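Scarecrow-like protein 3 (Arabidopsis thaliana, PDB 6KPB) is probably a transcription factor of the GRAS family that acts in plant development and binds zinc finger proteins such as JKD/IDD10. Local coordinates at residues A[158-164]-A[186-192]; A[171-175]-A[201-205]; A[198-202]-A[244-250]; A[339-345]-A[479-483]. All coordinates share one frame; numbering follows the deposited sequence.

Contact 1: A[158-164]-A[186-192]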
loop_
_atom_site.group_PDB
_atom_site.type_symbol
_atom_site.label_atom_id
_atom_site.label_comp_id
_atom_site.label_asym_id
_atom_site.label_seq_id
_atom_site.Cartn_x
_atom_site.Cartn_y
_atom_site.Cartn_z
ATOM N N LEU A 158 40.037 -9.570 -7.070
ATOM C CA LEU A 158 40.876 -10.446 -7.883
ATOM C C LEU A 158 42.356 -10.190 -7.630
ATOM O O LEU A 158 43.141 -11.134 -7.471
ATOM C CB LEU A 158 40.554 -10.255 -9.364
ATOM C CG LEU A 158 39.461 -11.135 -9.962
ATOM C CD1 LEU A 158 38.926 -10.496 -11.230
ATOM C CD2 LEU A 158 40.003 -12.520 -10.253
ATOM N N GLU A 159 42.753 -8.919 -7.591
ATOM C CA GLU A 159 44.149 -8.581 -7.347
ATOM C C GLU A 159 44.571 -8.934 -5.925
ATOM O O GLU A 159 45.739 -9.267 -5.693
ATOM C CB GLU A 159 44.370 -7.098 -7.647
ATOM C CG GLU A 159 45.246 -6.339 -6.666
ATOM C CD GLU A 159 45.351 -4.870 -7.029
ATOM O OE1 GLU A 159 45.797 -4.070 -6.178
ATOM O OE2 GLU A 159 44.978 -4.517 -8.169
ATOM N N ALA A 160 43.641 -8.884 -4.969
ATOM C CA ALA A 160 43.962 -9.320 -3.616
ATOM C C ALA A 160 44.053 -10.837 -3.522
ATOM O O ALA A 160 44.764 -11.361 -2.658
ATOM C CB ALA A 160 42.921 -8.794 -2.629
ATOM N N MET A 161 43.350 -11.554 -4.400
ATOM C CA MET A 161 43.300 -13.008 -4.368
ATOM C C MET A 161 44.261 -13.653 -5.361
ATOM O O MET A 161 44.060 -14.810 -5.744
ATOM C CB MET A 161 41.873 -13.493 -4.629
ATOM C CG MET A 161 40.869 -13.049 -3.581
ATOM S SD MET A 161 41.474 -13.325 -1.910
ATOM C CE MET A 161 40.007 -12.972 -0.948
ATOM N N GLU A 162 45.293 -12.929 -5.788
ATOM C CA GLU A 162 46.311 -13.515 -6.650
ATOM C C GLU A 162 47.040 -14.628 -5.909
ATOM O O GLU A 162 47.591 -14.407 -4.826
ATOM C CB GLU A 162 47.301 -12.443 -7.104
ATOM C CG GLU A 162 46.697 -11.337 -7.954
ATOM C CD GLU A 162 47.653 -10.174 -8.155
ATOM O OE1 GLU A 162 48.541 -9.976 -7.297
ATOM O OE2 GLU A 162 47.519 -9.461 -9.171
ATOM N N GLY A 163 47.036 -15.828 -6.489
ATOM C CA GLY A 163 47.720 -16.967 -5.921
ATOM C C GLY A 163 46.934 -17.741 -4.884
ATOM O O GLY A 163 47.315 -18.871 -4.559
ATOM N N GLU A 164 45.853 -17.175 -4.355
ATOM C CA GLU A 164 45.073 -17.860 -3.332
ATOM C C GLU A 164 44.263 -18.991 -3.950
ATOM O O GLU A 164 43.589 -18.803 -4.967
ATOM C CB GLU A 164 44.146 -16.874 -2.623
ATOM C CG GLU A 164 44.865 -15.782 -1.852
ATOM C CD GLU A 164 45.484 -16.285 -0.561
ATOM O OE1 GLU A 164 45.148 -17.409 -0.134
ATOM O OE2 GLU A 164 46.306 -15.553 0.027
ATOM N N ALA A 186 35.627 -14.339 -14.181
ATOM C CA ALA A 186 36.982 -13.803 -14.123
ATOM C C ALA A 186 37.911 -14.732 -13.352
ATOM O O ALA A 186 39.059 -14.950 -13.759
ATOM C CB ALA A 186 36.964 -12.410 -13.497
ATOM N N PHE A 187 37.434 -15.284 -12.232
ATOM C CA PHE A 187 38.213 -16.283 -11.507
ATOM C C PHE A 187 38.510 -17.489 -12.385
ATOM O O PHE A 187 39.612 -18.049 -12.335
ATOM C CB PHE A 187 37.466 -16.718 -10.245
ATOM C CG PHE A 187 37.872 -15.972 -9.004
ATOM C CD1 PHE A 187 39.198 -15.647 -8.776
ATOM C CD2 PHE A 187 36.925 -15.601 -8.063
ATOM C CE1 PHE A 187 39.573 -14.964 -7.634
ATOM C CE2 PHE A 187 37.293 -14.918 -6.919
ATOM C CZ PHE A 187 38.619 -14.598 -6.705
ATOM N N ASN A 188 37.539 -17.902 -13.202
ATOM C CA ASN A 188 37.743 -19.061 -14.063
ATOM C C ASN A 188 38.742 -18.766 -15.175
ATOM O O ASN A 188 39.449 -19.674 -15.628
ATOM C CB ASN A 188 36.410 -19.514 -14.656
ATOM C CG ASN A 188 36.404 -20.983 -15.024
ATOM O OD1 ASN A 188 37.448 -21.573 -15.298
ATOM N ND2 ASN A 188 35.222 -21.584 -15.027
ATOM N N SER A 189 38.823 -17.515 -15.619
ATOM C CA SER A 189 39.704 -17.150 -16.719
ATOM C C SER A 189 41.116 -16.793 -16.274
ATOM O O SER A 189 42.001 -16.674 -17.128
ATOM C CB SER A 189 39.114 -15.972 -17.501
ATOM O OG SER A 189 37.807 -16.270 -17.961
ATOM N N ARG A 190 41.355 -16.620 -14.975
ATOM C CA ARG A 190 42.660 -16.163 -14.529
ATOM C C ARG A 190 43.719 -17.230 -14.816
ATOM O O ARG A 190 43.426 -18.429 -14.788
ATOM C CB ARG A 190 42.637 -15.807 -13.042
ATOM C CG ARG A 190 42.697 -16.974 -12.069
ATOM C CD ARG A 190 42.939 -16.454 -10.658
ATOM N NE ARG A 190 42.955 -17.509 -9.649
ATOM C CZ ARG A 190 43.211 -17.298 -8.362
ATOM N NH1 ARG A 190 43.207 -18.311 -7.505
ATOM N NH2 ARG A 190 43.476 -16.073 -7.930
ATOM N N PRO A 191 44.954 -16.811 -15.119
ATOM C CA PRO A 191 45.961 -17.764 -15.630
ATOM C C PRO A 191 46.199 -18.983 -14.751
ATOM O O PRO A 191 46.445 -20.076 -15.276
ATOM C CB PRO A 191 47.221 -16.895 -15.739
ATOM C CG PRO A 191 46.699 -15.519 -15.976
ATOM C CD PRO A 191 45.438 -15.418 -15.164
ATOM N N GLU A 192 46.134 -18.832 -13.431
ATOM C CA GLU A 192 46.378 -19.939 -12.515
ATOM C C GLU A 192 45.156 -20.822 -12.300
ATOM O O GLU A 192 45.201 -21.715 -11.446
ATOM C CB GLU A 192 46.866 -19.405 -11.166
ATOM C CG GLU A 192 48.267 -18.826 -11.193
ATOM C CD GLU A 192 48.553 -17.969 -9.978
ATOM O OE1 GLU A 192 47.716 -17.097 -9.659
ATOM O OE2 GLU A 192 49.605 -18.170 -9.338
#

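Contact 2: A[171-175]-A[201-205]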
loop_
_atom_site.group_PDB
_atom_site.type_symbol
_atom_site.label_atom_id
_atom_site.label_comp_id
_atom_site.label_asym_id
_atom_site.label_seq_id
_atom_site.Cartn_x
_atom_site.Cartn_y
_atom_site.Cartn_z
ATOM N N ASP A 171 29.265 -10.970 1.260
ATOM C CA ASP A 171 28.424 -9.930 0.673
ATOM C C ASP A 171 27.427 -9.477 1.735
ATOM O O ASP A 171 26.521 -10.231 2.109
ATOM C CB ASP A 171 27.716 -10.454 -0.576
ATOM C CG ASP A 171 26.973 -9.368 -1.339
ATOM O OD1 ASP A 171 26.861 -8.233 -0.829
ATOM O OD2 ASP A 171 26.503 -9.652 -2.460
ATOM N N LEU A 172 27.594 -8.244 2.220
ATOM C CA LEU A 172 26.742 -7.734 3.288
ATOM C C LEU A 172 25.354 -7.337 2.803
ATOM O O LEU A 172 24.439 -7.211 3.625
ATOM C CB LEU A 172 27.415 -6.542 3.971
ATOM C CG LEU A 172 28.795 -6.816 4.571
ATOM C CD1 LEU A 172 29.303 -5.603 5.333
ATOM C CD2 LEU A 172 28.763 -8.042 5.474
ATOM N N ASP A 173 25.173 -7.133 1.497
ATOM C CA ASP A 173 23.853 -6.874 0.913
ATOM C C ASP A 173 23.786 -7.673 -0.387
ATOM O O ASP A 173 24.074 -7.155 -1.471
ATOM C CB ASP A 173 23.609 -5.387 0.691
ATOM C CG ASP A 173 22.248 -5.107 0.080
ATOM O OD1 ASP A 173 22.114 -5.190 -1.161
ATOM O OD2 ASP A 173 21.301 -4.827 0.846
ATOM N N ALA A 174 23.409 -8.943 -0.266
ATOM C CA ALA A 174 23.394 -9.868 -1.399
ATOM C C ALA A 174 22.042 -9.795 -2.111
ATOM O O ALA A 174 21.204 -10.695 -2.035
ATOM C CB ALA A 174 23.705 -11.281 -0.926
ATOM N N SER A 175 21.851 -8.691 -2.829
ATOM C CA SER A 175 20.615 -8.440 -3.562
ATOM C C SER A 175 20.743 -8.636 -5.064
ATOM O O SER A 175 19.814 -9.149 -5.693
ATOM C CB SER A 175 20.112 -7.020 -3.276
ATOM O OG SER A 175 21.161 -6.072 -3.383
ATOM N N GLY A 201 26.232 -14.770 1.566
ATOM C CA GLY A 201 25.288 -13.713 1.245
ATOM C C GLY A 201 24.408 -13.367 2.436
ATOM O O GLY A 201 23.754 -14.238 3.009
ATOM N N VAL A 202 24.383 -12.082 2.779
ATOM C CA VAL A 202 23.596 -11.575 3.898
ATOM C C VAL A 202 22.465 -10.722 3.344
ATOM O O VAL A 202 22.705 -9.779 2.580
ATOM C CB VAL A 202 24.464 -10.767 4.879
ATOM C CG1 VAL A 202 23.612 -10.219 6.017
ATOM C CG2 VAL A 202 25.593 -11.627 5.423
ATOM N N HIS A 203 21.236 -11.056 3.730
ATOM C CA HIS A 203 20.063 -10.279 3.355
ATOM C C HIS A 203 18.947 -10.616 4.332
ATOM O O HIS A 203 18.990 -11.638 5.020
ATOM C CB HIS A 203 19.634 -10.561 1.911
ATOM C CG HIS A 203 18.819 -9.465 1.296
ATOM N ND1 HIS A 203 17.440 -9.446 1.338
ATOM C CD2 HIS A 203 19.188 -8.352 0.617
ATOM C CE1 HIS A 203 16.998 -8.368 0.716
ATOM N NE2 HIS A 203 18.038 -7.688 0.268
ATOM N N HIS A 204 17.951 -9.737 4.393
ATOM C CA HIS A 204 16.836 -9.902 5.316
ATOM C C HIS A 204 15.631 -10.581 4.681
ATOM O O HIS A 204 14.612 -10.759 5.354
ATOM C CB HIS A 204 16.423 -8.544 5.894
ATOM C CG HIS A 204 16.023 -7.541 4.856
ATOM N ND1 HIS A 204 16.939 -6.769 4.176
ATOM C CD2 HIS A 204 14.805 -7.180 4.388
ATOM C CE1 HIS A 204 16.304 -5.977 3.330
ATOM N NE2 HIS A 204 15.008 -6.208 3.439
ATOM N N GLN A 205 15.721 -10.971 3.410
ATOM C CA GLN A 205 14.609 -11.593 2.701
ATOM C C GLN A 205 15.095 -12.881 2.056
ATOM O O GLN A 205 16.065 -12.867 1.291
ATOM C CB GLN A 205 14.030 -10.638 1.653
ATOM C CG GLN A 205 13.346 -9.419 2.258
ATOM C CD GLN A 205 13.088 -8.318 1.248
ATOM O OE1 GLN A 205 13.382 -8.469 0.062
ATOM N NE2 GLN A 205 12.534 -7.205 1.711
#

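Contact 3: A[198-202]-A[244-250]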
loop_
_atom_site.group_PDB
_atom_site.type_symbol
_atom_site.label_atom_id
_atom_site.label_comp_id
_atom_site.label_asym_id
_atom_site.label_seq_id
_atom_site.Cartn_x
_atom_site.Cartn_y
_atom_site.Cartn_z
ATOM N N ARG A 198 34.001 -19.459 -2.185
ATOM C CA ARG A 198 32.886 -19.484 -1.253
ATOM C C ARG A 198 32.348 -18.070 -1.113
ATOM O O ARG A 198 33.120 -17.122 -0.930
ATOM C CB ARG A 198 33.309 -20.043 0.106
ATOM C CG ARG A 198 32.226 -19.987 1.171
ATOM C CD ARG A 198 32.349 -21.158 2.133
ATOM N NE ARG A 198 31.682 -20.893 3.404
ATOM C CZ ARG A 198 32.311 -20.483 4.500
ATOM N NH1 ARG A 198 31.630 -20.262 5.615
ATOM N NH2 ARG A 198 33.624 -20.297 4.480
ATOM N N ILE A 199 31.031 -17.926 -1.219
ATOM C CA ILE A 199 30.368 -16.636 -1.094
ATOM C C ILE A 199 29.316 -16.740 -0.001
ATOM O O ILE A 199 28.459 -17.632 -0.040
ATOM C CB ILE A 199 29.734 -16.186 -2.422
ATOM C CG1 ILE A 199 30.820 -15.976 -3.477
ATOM C CG2 ILE A 199 28.921 -14.914 -2.216
ATOM C CD1 ILE A 199 30.298 -15.399 -4.772
ATOM N N THR A 200 29.386 -15.839 0.973
ATOM C CA THR A 200 28.403 -15.746 2.044
ATOM C C THR A 200 27.523 -14.533 1.783
ATOM O O THR A 200 28.012 -13.397 1.776
ATOM C CB THR A 200 29.081 -15.639 3.409
ATOM O OG1 THR A 200 29.867 -16.812 3.641
ATOM C CG2 THR A 200 28.036 -15.517 4.506
ATOM N N GLY A 201 26.232 -14.770 1.566
ATOM C CA GLY A 201 25.288 -13.713 1.245
ATOM C C GLY A 201 24.408 -13.367 2.436
ATOM O O GLY A 201 23.754 -14.238 3.009
ATOM N N VAL A 202 24.383 -12.082 2.779
ATOM C CA VAL A 202 23.596 -11.575 3.898
ATOM C C VAL A 202 22.465 -10.722 3.344
ATOM O O VAL A 202 22.705 -9.779 2.580
ATOM C CB VAL A 202 24.464 -10.767 4.879
ATOM C CG1 VAL A 202 23.612 -10.219 6.017
ATOM C CG2 VAL A 202 25.593 -11.627 5.423
ATOM N N LEU A 244 28.715 -15.699 10.087
ATOM C CA LEU A 244 29.467 -15.734 8.837
ATOM C C LEU A 244 30.247 -17.031 8.654
ATOM O O LEU A 244 30.554 -17.392 7.514
ATOM C CB LEU A 244 30.423 -14.544 8.761
ATOM C CG LEU A 244 29.732 -13.183 8.817
ATOM C CD1 LEU A 244 30.740 -12.046 8.849
ATOM C CD2 LEU A 244 28.785 -13.034 7.638
ATOM N N ARG A 245 30.592 -17.720 9.746
ATOM C CA ARG A 245 31.212 -19.049 9.690
ATOM C C ARG A 245 32.469 -19.064 8.825
ATOM O O ARG A 245 32.669 -19.961 8.004
ATOM C CB ARG A 245 30.218 -20.103 9.193
ATOM C CG ARG A 245 29.245 -20.621 10.239
ATOM C CD ARG A 245 28.146 -21.488 9.614
ATOM N NE ARG A 245 27.267 -22.046 10.640
ATOM C CZ ARG A 245 26.300 -21.363 11.246
ATOM N NH1 ARG A 245 26.080 -20.095 10.925
ATOM N NH2 ARG A 245 25.552 -21.942 12.178
ATOM N N VAL A 246 33.331 -18.069 9.004
ATOM C CA VAL A 246 34.587 -18.054 8.266
ATOM C C VAL A 246 35.507 -19.138 8.818
ATOM O O VAL A 246 35.654 -19.281 10.032
ATOM C CB VAL A 246 35.291 -16.690 8.370
ATOM C CG1 VAL A 246 36.294 -16.522 7.239
ATOM C CG2 VAL A 246 34.269 -15.563 8.357
ATOM N N LYS A 247 36.124 -19.898 7.917
ATOM C CA LYS A 247 37.061 -20.945 8.290
ATOM C C LYS A 247 38.483 -20.395 8.280
ATOM O O LYS A 247 38.752 -19.302 7.780
ATOM C CB LYS A 247 36.927 -22.144 7.348
ATOM C CG LYS A 247 35.611 -22.893 7.500
ATOM C CD LYS A 247 35.265 -23.711 6.266
ATOM C CE LYS A 247 33.955 -24.462 6.462
ATOM N NZ LYS A 247 33.457 -25.048 5.185
ATOM N N THR A 248 39.401 -21.162 8.857
ATOM C CA THR A 248 40.789 -20.741 8.959
ATOM C C THR A 248 41.558 -21.183 7.720
ATOM O O THR A 248 41.301 -22.251 7.162
ATOM C CB THR A 248 41.435 -21.323 10.219
ATOM O OG1 THR A 248 40.487 -21.304 11.293
ATOM C CG2 THR A 248 42.651 -20.503 10.629
ATOM N N GLY A 249 42.501 -20.347 7.287
ATOM C CA GLY A 249 43.327 -20.667 6.144
ATOM C C GLY A 249 42.767 -20.265 4.797
ATOM O O GLY A 249 43.409 -20.534 3.774
ATOM N N GLU A 250 41.596 -19.635 4.758
ATOM C CA GLU A 250 40.997 -19.172 3.516
ATOM C C GLU A 250 41.080 -17.654 3.437
ATOM O O GLU A 250 40.831 -16.953 4.424
ATOM C CB GLU A 250 39.537 -19.626 3.398
ATOM C CG GLU A 250 38.644 -19.201 4.551
ATOM C CD GLU A 250 37.196 -19.593 4.337
ATOM O OE1 GLU A 250 36.314 -18.989 4.983
ATOM O OE2 GLU A 250 36.939 -20.502 3.520
#

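Contact 4: A[339-345]-A[479-483]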
loop_
_atom_site.group_PDB
_atom_site.type_symbol
_atom_site.label_atom_id
_atom_site.label_comp_id
_atom_site.label_asym_id
_atom_site.label_seq_id
_atom_site.Cartn_x
_atom_site.Cartn_y
_atom_site.Cartn_z
ATOM N N TRP A 339 37.532 -5.983 11.132
ATOM C CA TRP A 339 38.987 -6.023 11.237
ATOM C C TRP A 339 39.461 -7.329 11.862
ATOM O O TRP A 339 40.428 -7.937 11.390
ATOM C CB TRP A 339 39.486 -4.827 12.048
ATOM C CG TRP A 339 40.980 -4.690 12.077
ATOM C CD1 TRP A 339 41.752 -3.960 11.219
ATOM C CD2 TRP A 339 41.883 -5.295 13.012
ATOM N NE1 TRP A 339 43.077 -4.074 11.560
ATOM C CE2 TRP A 339 43.185 -4.889 12.657
ATOM C CE3 TRP A 339 41.717 -6.141 14.112
ATOM C CZ2 TRP A 339 44.315 -5.299 13.363
ATOM C CZ3 TRP A 339 42.841 -6.548 14.813
ATOM C CH2 TRP A 339 44.122 -6.126 14.436
ATOM N N GLY A 340 38.781 -7.783 12.919
ATOM C CA GLY A 340 39.183 -9.015 13.577
ATOM C C GLY A 340 39.078 -10.236 12.688
ATOM O O GLY A 340 39.783 -11.226 12.902
ATOM N N LEU A 341 38.205 -10.190 11.679
ATOM C CA LEU A 341 38.105 -11.293 10.731
ATOM C C LEU A 341 39.313 -11.386 9.806
ATOM O O LEU A 341 39.416 -12.354 9.048
ATOM C CB LEU A 341 36.827 -11.159 9.901
ATOM C CG LEU A 341 35.510 -11.286 10.668
ATOM C CD1 LEU A 341 34.346 -11.492 9.709
ATOM C CD2 LEU A 341 35.582 -12.416 11.685
ATOM N N SER A 342 40.219 -10.410 9.863
ATOM C CA SER A 342 41.404 -10.347 9.019
ATOM C C SER A 342 41.086 -10.507 7.527
ATOM O O SER A 342 41.608 -11.412 6.873
ATOM C CB SER A 342 42.422 -11.397 9.449
ATOM O OG SER A 342 41.975 -12.695 9.114
ATOM N N PRO A 343 40.244 -9.643 6.956
ATOM C CA PRO A 343 40.015 -9.728 5.510
ATOM C C PRO A 343 41.239 -9.259 4.744
ATOM O O PRO A 343 41.958 -8.354 5.176
ATOM C CB PRO A 343 38.819 -8.798 5.286
ATOM C CG PRO A 343 38.930 -7.795 6.371
ATOM C CD PRO A 343 39.447 -8.563 7.561
ATOM N N LYS A 344 41.477 -9.891 3.595
ATOM C CA LYS A 344 42.582 -9.461 2.749
ATOM C C LYS A 344 42.260 -8.152 2.043
ATOM O O LYS A 344 43.172 -7.386 1.713
ATOM C CB LYS A 344 42.928 -10.551 1.736
ATOM C CG LYS A 344 44.410 -10.873 1.675
ATOM C CD LYS A 344 44.699 -11.972 0.672
ATOM C CE LYS A 344 46.187 -12.072 0.402
ATOM N NZ LYS A 344 46.504 -13.171 -0.548
ATOM N N VAL A 345 40.979 -7.877 1.810
ATOM C CA VAL A 345 40.549 -6.597 1.261
ATOM C C VAL A 345 39.106 -6.354 1.683
ATOM O O VAL A 345 38.297 -7.284 1.749
ATOM C CB VAL A 345 40.707 -6.549 -0.278
ATOM C CG1 VAL A 345 39.721 -7.489 -0.967
ATOM C CG2 VAL A 345 40.541 -5.124 -0.790
ATOM N N ALA A 479 38.891 0.799 -1.401
ATOM C CA ALA A 479 39.380 -0.516 -1.010
ATOM C C ALA A 479 40.330 -0.381 0.171
ATOM O O ALA A 479 41.103 0.580 0.252
ATOM C CB ALA A 479 40.085 -1.212 -2.179
ATOM N N TRP A 480 40.273 -1.348 1.087
ATOM C CA TRP A 480 41.008 -1.263 2.341
ATOM C C TRP A 480 41.552 -2.631 2.727
ATOM O O TRP A 480 40.938 -3.665 2.454
ATOM C CB TRP A 480 40.117 -0.718 3.466
ATOM C CG TRP A 480 39.402 0.536 3.085
ATOM C CD1 TRP A 480 38.204 0.632 2.432
ATOM C CD2 TRP A 480 39.842 1.878 3.315
ATOM N NE1 TRP A 480 37.873 1.952 2.247
ATOM C CE2 TRP A 480 38.862 2.738 2.780
ATOM C CE3 TRP A 480 40.968 2.438 3.925
ATOM C CZ2 TRP A 480 38.974 4.124 2.838
ATOM C CZ3 TRP A 480 41.079 3.815 3.980
ATOM C CH2 TRP A 480 40.087 4.642 3.439
ATOM N N ARG A 481 42.718 -2.619 3.371
ATOM C CA ARG A 481 43.348 -3.814 3.910
ATOM C C ARG A 481 43.661 -3.588 5.383
ATOM O O ARG A 481 43.715 -2.451 5.857
ATOM C CB ARG A 481 44.638 -4.168 3.162
ATOM C CG ARG A 481 45.727 -3.128 3.349
ATOM C CD ARG A 481 47.082 -3.621 2.885
ATOM N NE ARG A 481 48.084 -3.486 3.939
ATOM C CZ ARG A 481 48.677 -2.342 4.265
ATOM N NH1 ARG A 481 49.577 -2.313 5.239
ATOM N NH2 ARG A 481 48.368 -1.224 3.621
ATOM N N CYS A 482 43.887 -4.684 6.100
ATOM C CA CYS A 482 44.129 -4.615 7.534
ATOM C C CYS A 482 45.556 -4.166 7.822
ATOM O O CYS A 482 46.509 -4.662 7.213
ATOM C CB CYS A 482 43.866 -5.973 8.182
ATOM S SG CYS A 482 42.141 -6.484 8.146
ATOM N N ARG A 483 45.700 -3.232 8.757
ATOM C CA ARG A 483 47.006 -2.750 9.179
ATOM C C ARG A 483 47.467 -3.507 10.421
ATOM O O ARG A 483 46.666 -4.103 11.146
ATOM C CB ARG A 483 46.960 -1.245 9.459
ATOM C CG ARG A 483 48.325 -0.575 9.511
ATOM C CD ARG A 483 48.247 0.853 10.028
ATOM N NE ARG A 483 47.581 1.745 9.084
ATOM C CZ ARG A 483 46.339 2.194 9.228
ATOM N NH1 ARG A 483 45.621 1.838 10.286
ATOM N NH2 ARG A 483 45.816 3.001 8.317
#

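Contact 1: A[158-164]-A[186-192]
Arg190 places CG between its backbone N and carbonyl carbon (chi1 78°) and then runs extended to NE, which carries the guanidinium straight to the turn 161-164. There it grips two backbone carbonyls: Arg190 NH2 donates to Met161 O at 2.6 Å, and Arg190 NH1 donates to Glu164 O, also at 2.6 Å. Both oxygens lie in the guanidinium plane, although each bond is bent, with an N-H...O angle of 148°. NH2 meets the Met161 carbonyl from above its plane; the opposite face of that plane receives Glu164 N, the bond that closes a type II turn with Gly163 at positive phi. With NE donating to Gly193 O, the guanidinium is fixed in its rotation, and one of its faces has Phe187 CD1 4.1 Å above the plane, toward the rim.

Beside this fork the packing is apolar. Leu158 and Phe187 run antiparallel alongside each other, Leu158 CD2 lying 3.6 Å from Phe187 CD1, while Leu158 CD1 rests 3.6 Å from Ala186 CB. Met161 CB sits at the edge of the Phe187 ring, 4.0 Å from CZ, and the rest of the Met161 chain bends away toward Ala251 and Ala253. Both Met161 and Phe187 touch Val167. The contact thus joins the C-terminal ends of helices 145-160 and 178-189 where they flank strand 166-171, an arrangement of the helical layer in a Rossmann-like alpha/beta core.

Contact 2: A[171-175]-A[201-205]
The His203 imidazole and the Asp173 carboxylate extend alongside each other in the same direction, with their planes 64° apart and Asp173 OD2 4.1 Å from His203 CD2. One face of the imidazole is met near its rim by His204 ND1, 3.8 Å above the plane. Gln205 CA lies at the edge, and Gln205 N donates to His203 ND1 at 3.1 Å, slightly tilted from the ring plane. Ala174 O and Ser175 CB approach the ring obliquely. With its CG opposite the backbone N (chi1 180°), Asp173 also presents OD1 to the Ser175 hydroxyl, whose OG donates to it at 2.6 Å.

Behind these side chains the backbones pair as neighbouring parallel strands of the Rossmann-like sheet. Asp171, the last residue of the predicted VHIID motif, forms a parallel bridge with Gly201 as its strand ends. Val202 N donates to Asp171 O at 2.9 Å, and Val202 O receives Ala174 N at 3.0 Å in a nearly straight bond (172°), so Val202 is held through both of its peptide groups. Between the two bonds lies an Asx turn, Asp173 N meeting Asp171 OD1 from above the carboxylate plane; an inverse gamma turn centred on Ala174 follows. Asp171 OD2 is taken by Trp180 NE1 of helix 178-189. Because Gly201 has no side chain, Ala174 CB can settle 3.6 Å from Gly201 CA.

Contact 3: A[198-202]-A[244-250]
Arg198 reaches from strand 196-203 to the loop 244-250. Its CG stands opposite the backbone N (chi1 175°) and the chain bends at the next bond, bringing the guanidinium edge up to two acceptors. Arg198 NH1 donates to Arg245 O at 2.6 Å, nearly straight at 159° but arriving above the carbonyl plane. Arg198 NH2 makes a salt bridge to Glu250 OE1 at 3.0 Å, the guanidinium and carboxylate planes being 31° apart. Glu250 OE1 also accepts Lys247 N, at 3.1 Å from above the carboxylate plane, which ties the loop back on itself, and a weak bond from His168 ND1. Lys247 NZ stands 4.8 Å from Arg198 NH2, like charges that the carboxylate of Glu250 probably helps to offset.

Two residues further on, Thr200 crosses Leu244 at about a right angle, its CG2 4.1 Å from Leu244 CD2; its hydroxyl is instead engaged by His168 and Asn230. Val202 likewise lays CG2 4.1 Å from Leu244 CD2, so a single leucine methyl meets both strand residues. Just after Leu244, Arg245 turns the chain with positive phi. From strand 227-233 the chain passes over strands 196-203 and 166-171 to enter strand 251-257, the crossover in strand order that marks Rossmann-like sheets.

Contact 4: A[339-345]-A[479-483]
Cys482 starts at CB, 4.0 Å from Trp339 NE1, and ends at SG, which is set opposite its own carbonyl carbon (chi1 -67°) and so comes between the tryptophan and Pro343. Its sulfur packs 3.5 Å from Pro343 CD and 4.4 Å from the centroid of the five-membered ring of Trp339, 28° off the ring normal: an oblique sulfur-aromatic contact. The far part of the indole carries on to the next residue, Trp339 CZ2 lying 3.4 Å from Arg483 O, which is in the ring plane at its edge. Phe431 meets the same indole edge-to-face, and Trp339 NE1 makes a weak hydrogen bond to Gly430 O.

Residues 339-345 link helix 330-340 to strand 345-351, whose antiparallel neighbour is strand 472-482; the mixed sheet changes direction at this pair, parallel strands continuing on the side of strand 251-257. Ser342 turns the chain with positive phi. Lys344 O lies 3.8 Å from Arg481 CB. Further along, Val345 CA makes a C-H...O contact of 3.2 Å with Trp480 O (138° at the hydrogen), and Val345 CG2 touches Ala479 CB at 4.2 Å. Beyond the strand, Arg483 forms a salt bridge with Asp427.

From the N terminus, contact 1 opens at the end of helix 145-160 and closes a loop over strand 166-171 to the end of helix 178-189. Contact 2 opens inside that loop and closes beyond it on strand 196-203, so the two cross. Contact 3 starts on the strand where contact 2 ends, sharing Gly201 and Val202, and closes just before strand 251-257. Contact 4 follows in series, its far longer loop of 133 residues joining the predicted PFYRE and SAW regions. The contacts also meet in space: Lys344 forms a salt bridge with Glu164, linking contacts 4 and 1, and Leu341 packs on Leu244, linking contacts 4 and 3.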